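Local coordinates for protein glutathione S-transferase 2 (Onchocerca volvulus, PDB 1TU7) that conjugates glutathione to electrophilic compounds as a homodimeric pi-class transferase and appears to be central to the parasite's detoxification system, at residues R18-D23 / R68-K73. Residues are numbered along the deposited sequence; the frame is centred on the assembly and turned at random.
Sequences RLFLVD and RHLARK
With CG anti to the backbone N (chi1 -179°), Phe20 carries its ring straight across to helix 63-73, where the helix backbone sets Leu70 CB over the ring; the first torsion of Leu70 (chi1 -73°) then directs CG and its methyls, so that CD1 meets Leu21. Leu70 CB sits above one face, offset toward the rim, in a CH-pi contact 4.0 Å from the centroid of the Phe20 ring. The far corner of the ring presses on the backbone as well, with Phe20 CZ 3.5 Å from Leu70 O and 3.8 Å from Ala71 N. A long, flat phenylalanine suits this place, since the axes of segments 18-23 and 68-73 come no closer than 11.1 Å and the side chain as a whole must reach across to the other backbone. Ala71 is small enough for the ring to come close to the main chain; its CB lies 4.4 Å from Phe20 CE1. Beside the ring, Leu21 CD2 touches Leu70 CD1 at 4.0 Å, the two branched side chains crossing at about a right angle. No hydrogen bond links the segments; the buried contact rests on van der Waals packing, mostly between apolar side chains. Tyr3 of inner strand 3-8 packs against Leu70, and Tyr152 of helix 149-164 meets the Phe20 ring. Across the dimer interface, Arg68 and Arg72 form salt bridges with Asp88 and Glu81 of the second subunit, respectively. The two segments run nearly parallel, at 21°, on helices 15-23 and 63-73, as the first and last helices do on one side of the sheet in the thioredoxin-like N-terminal domain of glutathione transferases.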
loop_
_atom_site.group_PDB
_atom_site.type_symbol
_atom_site.label_atom_id
_atom_site.label_comp_id
_atom_site.label_asym_id
_atom_site.label_seq_id
_atom_site.Cartn_x
_atom_site.Cartn_y
_atom_site.Cartn_z
ATOM N N ARG A 18 -3.281 -11.851 11.073
ATOM C CA ARG A 18 -3.657 -12.765 12.146
ATOM C C ARG A 18 -5.164 -12.879 12.252
ATOM O O ARG A 18 -5.702 -13.965 12.390
ATOM C CB ARG A 18 -3.084 -12.276 13.463
ATOM C CG ARG A 18 -1.585 -12.356 13.564
ATOM C CD ARG A 18 -1.076 -11.957 14.883
ATOM N NE ARG A 18 0.385 -11.897 14.979
ATOM C CZ ARG A 18 1.061 -10.841 15.381
ATOM N NH1 ARG A 18 0.466 -9.706 15.640
ATOM N NH2 ARG A 18 2.386 -10.921 15.486
ATOM N N LEU A 19 -5.869 -11.759 12.174
ATOM C CA LEU A 19 -7.320 -11.766 12.298
ATOM C C LEU A 19 -7.954 -12.565 11.165
ATOM O O LEU A 19 -8.892 -13.310 11.397
ATOM C CB LEU A 19 -7.876 -10.344 12.341
ATOM C CG LEU A 19 -7.548 -9.551 13.607
ATOM C CD1 LEU A 19 -7.699 -8.052 13.429
ATOM C CD2 LEU A 19 -8.421 -10.041 14.775
ATOM N N PHE A 20 -7.476 -12.368 9.931
ATOM C CA PHE A 20 -7.927 -13.148 8.778
ATOM C C PHE A 20 -7.813 -14.649 9.058
ATOM O O PHE A 20 -8.773 -15.382 8.924
ATOM C CB PHE A 20 -7.129 -12.721 7.538
ATOM C CG PHE A 20 -7.504 -13.418 6.262
ATOM C CD1 PHE A 20 -7.934 -12.661 5.184
ATOM C CD2 PHE A 20 -7.364 -14.775 6.076
ATOM C CE1 PHE A 20 -8.247 -13.246 3.977
ATOM C CE2 PHE A 20 -7.688 -15.355 4.845
ATOM C CZ PHE A 20 -8.127 -14.575 3.806
ATOM N N LEU A 21 -6.628 -15.076 9.483
ATOM C CA LEU A 21 -6.320 -16.483 9.675
ATOM C C LEU A 21 -7.174 -17.035 10.812
ATOM O O LEU A 21 -7.743 -18.102 10.699
ATOM C CB LEU A 21 -4.831 -16.637 9.942
ATOM C CG LEU A 21 -3.900 -16.285 8.797
ATOM C CD1 LEU A 21 -2.499 -16.139 9.271
ATOM C CD2 LEU A 21 -3.959 -17.356 7.700
ATOM N N VAL A 22 -7.280 -16.291 11.887
ATOM C CA VAL A 22 -8.059 -16.739 13.043
ATOM C C VAL A 22 -9.529 -16.860 12.651
ATOM O O VAL A 22 -10.155 -17.869 12.921
ATOM C CB VAL A 22 -7.902 -15.784 14.230
ATOM C CG1 VAL A 22 -8.945 -16.065 15.275
ATOM C CG2 VAL A 22 -6.516 -15.935 14.851
ATOM N N ASP A 23 -10.089 -15.854 12.001
ATOM C CA ASP A 23 -11.505 -15.859 11.674
ATOM C C ASP A 23 -11.861 -16.931 10.671
ATOM O O ASP A 23 -12.940 -17.534 10.748
ATOM C CB ASP A 23 -11.929 -14.502 11.142
ATOM C CG ASP A 23 -13.415 -14.408 10.949
ATOM O OD1 ASP A 23 -13.848 -14.233 9.777
ATOM O OD2 ASP A 23 -14.186 -14.488 11.915
ATOM N N ARG A 68 -3.698 -10.008 0.251
ATOM C CA ARG A 68 -4.348 -10.306 -1.034
ATOM C C ARG A 68 -4.106 -11.734 -1.487
ATOM O O ARG A 68 -4.959 -12.353 -2.095
ATOM C CB ARG A 68 -3.914 -9.321 -2.121
ATOM C CG ARG A 68 -4.599 -7.985 -1.961
ATOM C CD ARG A 68 -4.235 -6.980 -3.014
ATOM N NE ARG A 68 -2.924 -6.452 -2.786
ATOM C CZ ARG A 68 -2.651 -5.431 -1.994
ATOM N NH1 ARG A 68 -3.676 -4.844 -1.330
ATOM N NH2 ARG A 68 -1.419 -5.014 -1.828
ATOM N N HIS A 69 -2.936 -12.295 -1.189
ATOM C CA HIS A 69 -2.694 -13.683 -1.507
ATOM C C HIS A 69 -3.633 -14.598 -0.733
ATOM O O HIS A 69 -4.240 -15.495 -1.282
ATOM C CB HIS A 69 -1.241 -14.044 -1.226
ATOM C CG HIS A 69 -0.980 -15.498 -1.136
ATOM N ND1 HIS A 69 -0.827 -16.291 -2.245
ATOM C CD2 HIS A 69 -0.833 -16.317 -0.059
ATOM C CE1 HIS A 69 -0.590 -17.534 -1.865
ATOM N NE2 HIS A 69 -0.574 -17.575 -0.545
ATOM N N LEU A 70 -3.744 -14.367 0.571
ATOM C CA LEU A 70 -4.656 -15.155 1.364
ATOM C C LEU A 70 -6.102 -14.985 0.882
ATOM O O LEU A 70 -6.867 -15.964 0.819
ATOM C CB LEU A 70 -4.526 -14.774 2.824
ATOM C CG LEU A 70 -3.253 -15.263 3.517
ATOM C CD1 LEU A 70 -3.205 -14.625 4.892
ATOM C CD2 LEU A 70 -3.234 -16.765 3.603
ATOM N N ALA A 71 -6.459 -13.745 0.548
ATOM C CA ALA A 71 -7.792 -13.452 0.053
ATOM C C ALA A 71 -8.110 -14.239 -1.212
ATOM O O ALA A 71 -9.203 -14.784 -1.342
ATOM C CB ALA A 71 -7.925 -12.007 -0.192
ATOM N N ARG A 72 -7.199 -14.302 -2.169
ATOM C CA ARG A 72 -7.452 -15.092 -3.389
ATOM C C ARG A 72 -7.592 -16.584 -3.054
ATOM O O ARG A 72 -8.505 -17.244 -3.531
ATOM C CB ARG A 72 -6.351 -14.878 -4.420
ATOM C CG ARG A 72 -6.424 -13.544 -5.112
ATOM C CD ARG A 72 -5.391 -13.380 -6.229
ATOM N NE ARG A 72 -4.012 -13.443 -5.730
ATOM C CZ ARG A 72 -3.304 -12.399 -5.362
ATOM N NH1 ARG A 72 -3.818 -11.183 -5.428
ATOM N NH2 ARG A 72 -2.051 -12.545 -4.914
ATOM N N LYS A 73 -6.721 -17.100 -2.206
ATOM C CA LYS A 73 -6.729 -18.507 -1.884
ATOM C C LYS A 73 -8.032 -18.912 -1.201
ATOM O O LYS A 73 -8.567 -19.997 -1.470
ATOM C CB LYS A 73 -5.579 -18.853 -0.967
ATOM C CG LYS A 73 -4.356 -19.315 -1.657
ATOM C CD LYS A 73 -3.351 -19.827 -0.583
ATOM C CE LYS A 73 -3.412 -21.297 -0.346
ATOM N NZ LYS A 73 -2.122 -21.839 0.249
#